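Local coordinates for protein excinuclease ABC, subunit A. (Deinococcus radiodurans, PDB 2VF7) that binds DNA and hydrolyses ATP as a zinc-containing, ABC-type UvrA protein, and probably takes part in recognising damaged DNA for excision repair, at residues A[607-610]-A[611-614]; A[619-622]-A[623-627]. The protein carries 1 engineered substitution. All coordinates share one frame; numbering follows the deposited sequence.

In the fold
Interactions 1 and 2 follow each other along the chain, the first in the opening turns of helix 609-617 and the second spanning the short helix 620-624 and the turn that leaves it. Their centres are about 17 Å apart and their nearest atoms about 6 Å, so they do not touch. A hydrogen bond from Thr-619 OG1 to Phe-616 O ties the second helix to the end of the first. Interaction 1 is partly buried, about 30 Å from the centre of the chain; interaction 2 is a surface contact about 43 Å from it. Both belong to the ABC-family part of the sequence, and both lie away from the ADP and zinc sites.

Interaction 1 (A[607-610]-A[611-614]); sequences GLFD and QVRK
The Phe-609 ring carries the aliphatic part of Arg-613 over one face. Arg-613 CG stands 4.0 Å from the centroid of the Phe-609 ring, 25° off the ring normal, a CH-pi contact displaced toward the rim, and Arg-613 CD runs on to 3.5 Å from Phe-609 CE2. The two side chains cross at about a right angle, and it is methylenes rather than charge that cover the aromatic surface. Val-612 CG1 approaches the same ring obliquely, 4.1 Å from Phe-609 CE1. Farther out, a bend at chi3 (-78°) lets the guanidinium of Arg-613 meet Asp-610: NH2 of Arg-613 lies 3.2 Å from OD2 of Asp-610, a salt bridge between planes turned well away from coplanar. Arg-613 NH1 donates to Ala-629 O, and the two partners together probably limit rotation of the guanidinium. Arginine suits this place because its chain is greasy where the ring is and charged where the carboxylate is.

The flat amide of Gln-611 folds back along the chain. Its NE2 donates to Gly-607 O at 3.0 Å, the acceptor lying in the amide plane, although the N-H...O angle of 131° makes the bond bent. Gly-607 takes a positive phi, at which a side chain would collide with the carbonyl oxygen of the residue before it; glycine avoids this.

On the buried side, Leu-608 CD1 and Val-612 CG2 lie 4.1 Å apart, side by side. Helix 705-716 covers Leu-608 through Ala-710 and Leu-711, while helix 686-690 meets Phe-609 and Val-612 at Ile-686. Arg-613 N donates to Phe-609 O at 3.0 Å, an i to i+4 helical bond joining the same two residues whose side chains pack together. Such a division, apolar residues inward and charged Asp-610 and Lys-614 outward, is characteristic of the first turns of an amphipathic helix.

Interaction 2 (A[619-622]-A[623-627]); sequences TPLA and KKRGY
Leu-621 and Ala-622 meet Arg-625 and Tyr-627 where the short helix 620-624 gives way to an inverse gamma turn centred on Gly-626. At the start of this helix Thr-619 occupies the N-cap position and Pro-620, which has no N-H to offer, fits the first turn; Lys-623 N donates to Thr-619 O at 2.9 Å. The last helical bond, Arg-625 N to Leu-621 O, is weak at 3.3 Å, and the chain then leaves helical geometry.

Arg-625 folds back over Leu-621. With CG of Leu-621 anti to the backbone N (chi1 -178°), its branch is carried toward the guanidinium, and Leu-621 CD1 sits over one face of that group, off centre and 3.7 Å from Arg-625 NH1. The charge itself is met by a salt bridge from NH2 to Glu-678, while Arg-625 NE makes a weak bond to Tyr-627 OH at 3.3 Å; that hydroxyl is also bonded to Glu-675. Cut back to an alanine, the residue would lose its guanidinium, which would probably leave Glu-678 without its mate, Leu-621 CD1 without the flat group it lies against and Tyr-627 OH without the weak bond from NE. Small Ala-622 lets the ring draw close and meets it obliquely, with Tyr-627 CD2 3.9 Å from Ala-622 CA and 4.1 Å from Ala-622 CB.

Interaction 1 (A[607-610]-A[611-614])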
ATOM      1  N   GLY A 607      -9.277 -26.820 -28.084  1.00 57.98           N
ATOM      2  CA  GLY A 607      -8.361 -27.502 -28.980  1.00 58.28           C
ATOM      3  C   GLY A 607      -8.545 -26.997 -30.394  1.00 58.58           C
ATOM      4  O   GLY A 607      -7.867 -27.445 -31.313  1.00 59.36           O
ATOM      5  N   LEU A 608      -9.472 -26.062 -30.565  1.00 58.58           N
ATOM      6  CA  LEU A 608      -9.828 -25.568 -31.885  1.00 58.33           C
ATOM      7  C   LEU A 608      -8.780 -24.635 -32.500  1.00 58.91           C
ATOM      8  O   LEU A 608      -8.762 -24.448 -33.710  1.00 59.54           O
ATOM      9  CB  LEU A 608     -11.212 -24.905 -31.848  1.00 58.52           C
ATOM     10  CG  LEU A 608     -11.474 -23.557 -31.163  1.00 57.73           C
ATOM     11  CD1 LEU A 608     -10.987 -22.361 -31.979  1.00 57.26           C
ATOM     12  CD2 LEU A 608     -12.956 -23.423 -30.915  1.00 57.70           C
ATOM     13  N   PHE A 609      -7.897 -24.069 -31.685  1.00 58.99           N
ATOM     14  CA  PHE A 609      -6.940 -23.092 -32.197  1.00 59.15           C
ATOM     15  C   PHE A 609      -5.901 -23.732 -33.131  1.00 59.38           C
ATOM     16  O   PHE A 609      -5.364 -23.050 -34.003  1.00 59.61           O
ATOM     17  CB  PHE A 609      -6.285 -22.307 -31.052  1.00 59.08           C
ATOM     18  CG  PHE A 609      -5.572 -21.035 -31.492  1.00 59.40           C
ATOM     19  CD1 PHE A 609      -6.270 -19.992 -32.090  1.00 59.04           C
ATOM     20  CD2 PHE A 609      -4.203 -20.889 -31.300  1.00 59.61           C
ATOM     21  CE1 PHE A 609      -5.606 -18.812 -32.511  1.00 58.65           C
ATOM     22  CE2 PHE A 609      -3.549 -19.732 -31.707  1.00 60.98           C
ATOM     23  CZ  PHE A 609      -4.266 -18.689 -32.314  1.00 58.56           C
ATOM     24  N   ASP A 610      -5.653 -25.030 -32.968  1.00 59.37           N
ATOM     25  CA  ASP A 610      -4.666 -25.778 -33.764  1.00 60.19           C
ATOM     26  C   ASP A 610      -4.944 -25.785 -35.268  1.00 60.15           C
ATOM     27  O   ASP A 610      -4.004 -25.729 -36.061  1.00 60.06           O
ATOM     28  CB  ASP A 610      -4.596 -27.242 -33.307  1.00 60.93           C
ATOM     29  CG  ASP A 610      -3.616 -27.460 -32.181  1.00 64.39           C
ATOM     30  OD1 ASP A 610      -3.996 -27.271 -31.005  1.00 68.61           O
ATOM     31  OD2 ASP A 610      -2.459 -27.838 -32.467  1.00 67.89           O
ATOM     32  N   GLN A 611      -6.228 -25.927 -35.634  1.00 60.33           N
ATOM     33  CA  GLN A 611      -6.704 -25.935 -37.019  1.00 60.26           C
ATOM     34  C   GLN A 611      -6.760 -24.523 -37.574  1.00 59.21           C
ATOM     35  O   GLN A 611      -6.488 -24.293 -38.762  1.00 59.24           O
ATOM     36  CB  GLN A 611      -8.101 -26.543 -37.131  1.00 61.11           C
ATOM     37  CG  GLN A 611      -8.651 -27.258 -35.883  1.00 65.64           C
ATOM     38  CD  GLN A 611      -7.776 -28.411 -35.396  1.00 70.80           C
ATOM     39  OE1 GLN A 611      -7.207 -29.189 -36.196  1.00 70.96           O
ATOM     40  NE2 GLN A 611      -7.663 -28.526 -34.069  1.00 72.13           N
ATOM     41  N   VAL A 612      -7.119 -23.584 -36.703  1.00 58.23           N
ATOM     42  CA  VAL A 612      -7.113 -22.172 -37.023  1.00 56.85           C
ATOM     43  C   VAL A 612      -5.721 -21.766 -37.514  1.00 56.66           C
ATOM     44  O   VAL A 612      -5.597 -21.040 -38.503  1.00 57.26           O
ATOM     45  CB  VAL A 612      -7.577 -21.306 -35.804  1.00 56.96           C
ATOM     46  CG1 VAL A 612      -7.406 -19.819 -36.085  1.00 56.92           C
ATOM     47  CG2 VAL A 612      -9.016 -21.606 -35.437  1.00 55.03           C
ATOM     48  N   ARG A 613      -4.669 -22.248 -36.859  1.00 55.97           N
ATOM     49  CA  ARG A 613      -3.316 -21.807 -37.212  1.00 55.43           C
ATOM     50  C   ARG A 613      -2.865 -22.447 -38.519  1.00 55.15           C
ATOM     51  O   ARG A 613      -2.135 -21.853 -39.310  1.00 54.17           O
ATOM     52  CB  ARG A 613      -2.335 -22.148 -36.105  1.00 55.63           C
ATOM     53  CG  ARG A 613      -2.682 -21.533 -34.779  1.00 54.83           C
ATOM     54  CD  ARG A 613      -1.554 -21.737 -33.802  1.00 52.93           C
ATOM     55  NE  ARG A 613      -1.540 -23.086 -33.249  1.00 51.03           N
ATOM     56  CZ  ARG A 613      -0.622 -24.009 -33.531  1.00 49.01           C
ATOM     57  NH1 ARG A 613       0.374 -23.742 -34.355  1.00 49.65           N
ATOM     58  NH2 ARG A 613      -0.693 -25.192 -32.964  1.00 48.21           N
ATOM     59  N   LYS A 614      -3.302 -23.687 -38.706  1.00 55.32           N
ATOM     60  CA  LYS A 614      -3.252 -24.429 -39.977  1.00 54.84           C
ATOM     61  C   LYS A 614      -3.833 -23.642 -41.174  1.00 54.05           C
ATOM     62  O   LYS A 614      -3.248 -23.626 -42.247  1.00 54.45           O
ATOM     63  CB  LYS A 614      -3.999 -25.744 -39.761  1.00 54.87           C
ATOM     64  CG  LYS A 614      -3.942 -26.723 -40.875  1.00 57.57           C
ATOM     65  CD  LYS A 614      -5.000 -27.805 -40.693  1.00 61.05           C
ATOM     66  CE  LYS A 614      -6.360 -27.419 -41.311  1.00 64.64           C
ATOM     67  NZ  LYS A 614      -7.224 -26.642 -40.371  1.00 64.17           N
TER

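Interaction 2 (A[619-622]-A[623-627])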
ATOM      1  N   THR A 619      -2.157 -19.639 -46.379  1.00 57.22           N
ATOM      2  CA  THR A 619      -2.514 -18.446 -47.151  1.00 57.38           C
ATOM      3  C   THR A 619      -1.363 -18.012 -48.033  1.00 57.68           C
ATOM      4  O   THR A 619      -0.199 -18.294 -47.710  1.00 58.08           O
ATOM      5  CB  THR A 619      -2.951 -17.256 -46.237  1.00 57.54           C
ATOM      6  OG1 THR A 619      -1.995 -17.066 -45.196  1.00 57.61           O
ATOM      7  CG2 THR A 619      -4.300 -17.531 -45.615  1.00 56.67           C
ATOM      8  N   PRO A 620      -1.682 -17.357 -49.175  1.00 57.71           N
ATOM      9  CA  PRO A 620      -0.702 -16.826 -50.121  1.00 57.33           C
ATOM     10  C   PRO A 620       0.463 -16.035 -49.512  1.00 57.04           C
ATOM     11  O   PRO A 620       1.598 -16.158 -50.000  1.00 57.00           O
ATOM     12  CB  PRO A 620      -1.537 -15.914 -51.042  1.00 57.48           C
ATOM     13  CG  PRO A 620      -2.950 -15.972 -50.545  1.00 57.67           C
ATOM     14  CD  PRO A 620      -3.064 -17.151 -49.655  1.00 57.87           C
ATOM     15  N   LEU A 621       0.191 -15.221 -48.490  1.00 56.35           N
ATOM     16  CA  LEU A 621       1.240 -14.379 -47.889  1.00 56.43           C
ATOM     17  C   LEU A 621       2.110 -15.137 -46.888  1.00 56.55           C
ATOM     18  O   LEU A 621       3.325 -14.916 -46.828  1.00 56.61           O
ATOM     19  CB  LEU A 621       0.665 -13.098 -47.269  1.00 56.17           C
ATOM     20  CG  LEU A 621       1.623 -12.078 -46.642  1.00 56.15           C
ATOM     21  CD1 LEU A 621       2.506 -11.326 -47.668  1.00 54.55           C
ATOM     22  CD2 LEU A 621       0.841 -11.099 -45.768  1.00 56.29           C
ATOM     23  N   ALA A 622       1.487 -16.026 -46.119  1.00 56.95           N
ATOM     24  CA  ALA A 622       2.201 -16.912 -45.205  1.00 57.37           C
ATOM     25  C   ALA A 622       3.100 -17.856 -45.988  1.00 57.73           C
ATOM     26  O   ALA A 622       4.192 -18.201 -45.541  1.00 57.97           O
ATOM     27  CB  ALA A 622       1.226 -17.694 -44.340  1.00 57.11           C
ATOM     28  N   LYS A 623       2.642 -18.256 -47.170  1.00 58.16           N
ATOM     29  CA  LYS A 623       3.421 -19.139 -48.032  1.00 58.39           C
ATOM     30  C   LYS A 623       4.671 -18.455 -48.604  1.00 58.15           C
ATOM     31  O   LYS A 623       5.729 -19.077 -48.667  1.00 57.87           O
ATOM     32  CB  LYS A 623       2.529 -19.708 -49.131  1.00 58.76           C
ATOM     33  CG  LYS A 623       2.466 -21.238 -49.153  1.00 60.00           C
ATOM     34  CD  LYS A 623       2.258 -21.817 -47.754  1.00 60.96           C
ATOM     35  CE  LYS A 623       1.527 -23.160 -47.796  1.00 63.06           C
ATOM     36  NZ  LYS A 623       2.260 -24.232 -48.547  1.00 63.01           N
ATOM     37  N   LYS A 624       4.538 -17.180 -48.986  1.00 58.13           N
ATOM     38  CA  LYS A 624       5.657 -16.343 -49.454  1.00 58.39           C
ATOM     39  C   LYS A 624       6.802 -16.258 -48.449  1.00 58.24           C
ATOM     40  O   LYS A 624       7.975 -16.430 -48.809  1.00 58.59           O
ATOM     41  CB  LYS A 624       5.187 -14.913 -49.732  1.00 58.73           C
ATOM     42  CG  LYS A 624       4.902 -14.570 -51.169  1.00 58.96           C
ATOM     43  CD  LYS A 624       4.683 -13.063 -51.315  1.00 60.51           C
ATOM     44  CE  LYS A 624       5.814 -12.391 -52.106  1.00 63.18           C
ATOM     45  NZ  LYS A 624       7.023 -12.040 -51.285  1.00 64.45           N
ATOM     46  N   ARG A 625       6.460 -15.915 -47.209  1.00 57.79           N
ATOM     47  CA  ARG A 625       7.405 -15.955 -46.114  1.00 57.31           C
ATOM     48  C   ARG A 625       7.480 -17.400 -45.672  1.00 57.67           C
ATOM     49  O   ARG A 625       6.572 -18.182 -45.930  1.00 58.04           O
ATOM     50  CB  ARG A 625       6.918 -15.104 -44.958  1.00 57.10           C
ATOM     51  CG  ARG A 625       6.827 -13.604 -45.214  1.00 56.38           C
ATOM     52  CD  ARG A 625       5.380 -13.186 -45.370  1.00 53.93           C
ATOM     53  NE  ARG A 625       4.961 -12.084 -44.489  1.00 50.94           N
ATOM     54  CZ  ARG A 625       5.086 -10.788 -44.772  1.00 50.59           C
ATOM     55  NH1 ARG A 625       5.661 -10.392 -45.908  1.00 52.50           N
ATOM     56  NH2 ARG A 625       4.635  -9.882 -43.922  1.00 48.34           N
ATOM     57  N   GLY A 626       8.546 -17.784 -44.996  1.00 57.85           N
ATOM     58  CA  GLY A 626       8.646 -19.176 -44.596  1.00 58.29           C
ATOM     59  C   GLY A 626       7.941 -19.402 -43.276  1.00 58.44           C
ATOM     60  O   GLY A 626       8.609 -19.743 -42.293  1.00 58.78           O
ATOM     61  N   TYR A 627       6.617 -19.181 -43.244  1.00 58.13           N
ATOM     62  CA  TYR A 627       5.805 -19.332 -42.007  1.00 58.37           C
ATOM     63  C   TYR A 627       5.142 -20.701 -41.985  1.00 58.49           C
ATOM     64  O   TYR A 627       4.632 -21.179 -43.021  1.00 59.49           O
ATOM     65  CB  TYR A 627       4.654 -18.313 -41.893  1.00 57.99           C
ATOM     66  CG  TYR A 627       4.974 -16.834 -41.750  1.00 57.24           C
ATOM     67  CD1 TYR A 627       6.261 -16.373 -41.510  1.00 56.11           C
ATOM     68  CD2 TYR A 627       3.942 -15.893 -41.829  1.00 57.10           C
ATOM     69  CE1 TYR A 627       6.516 -15.003 -41.380  1.00 57.94           C
ATOM     70  CE2 TYR A 627       4.183 -14.535 -41.704  1.00 56.92           C
ATOM     71  CZ  TYR A 627       5.464 -14.091 -41.469  1.00 57.64           C
ATOM     72  OH  TYR A 627       5.696 -12.733 -41.337  1.00 57.51           O
TER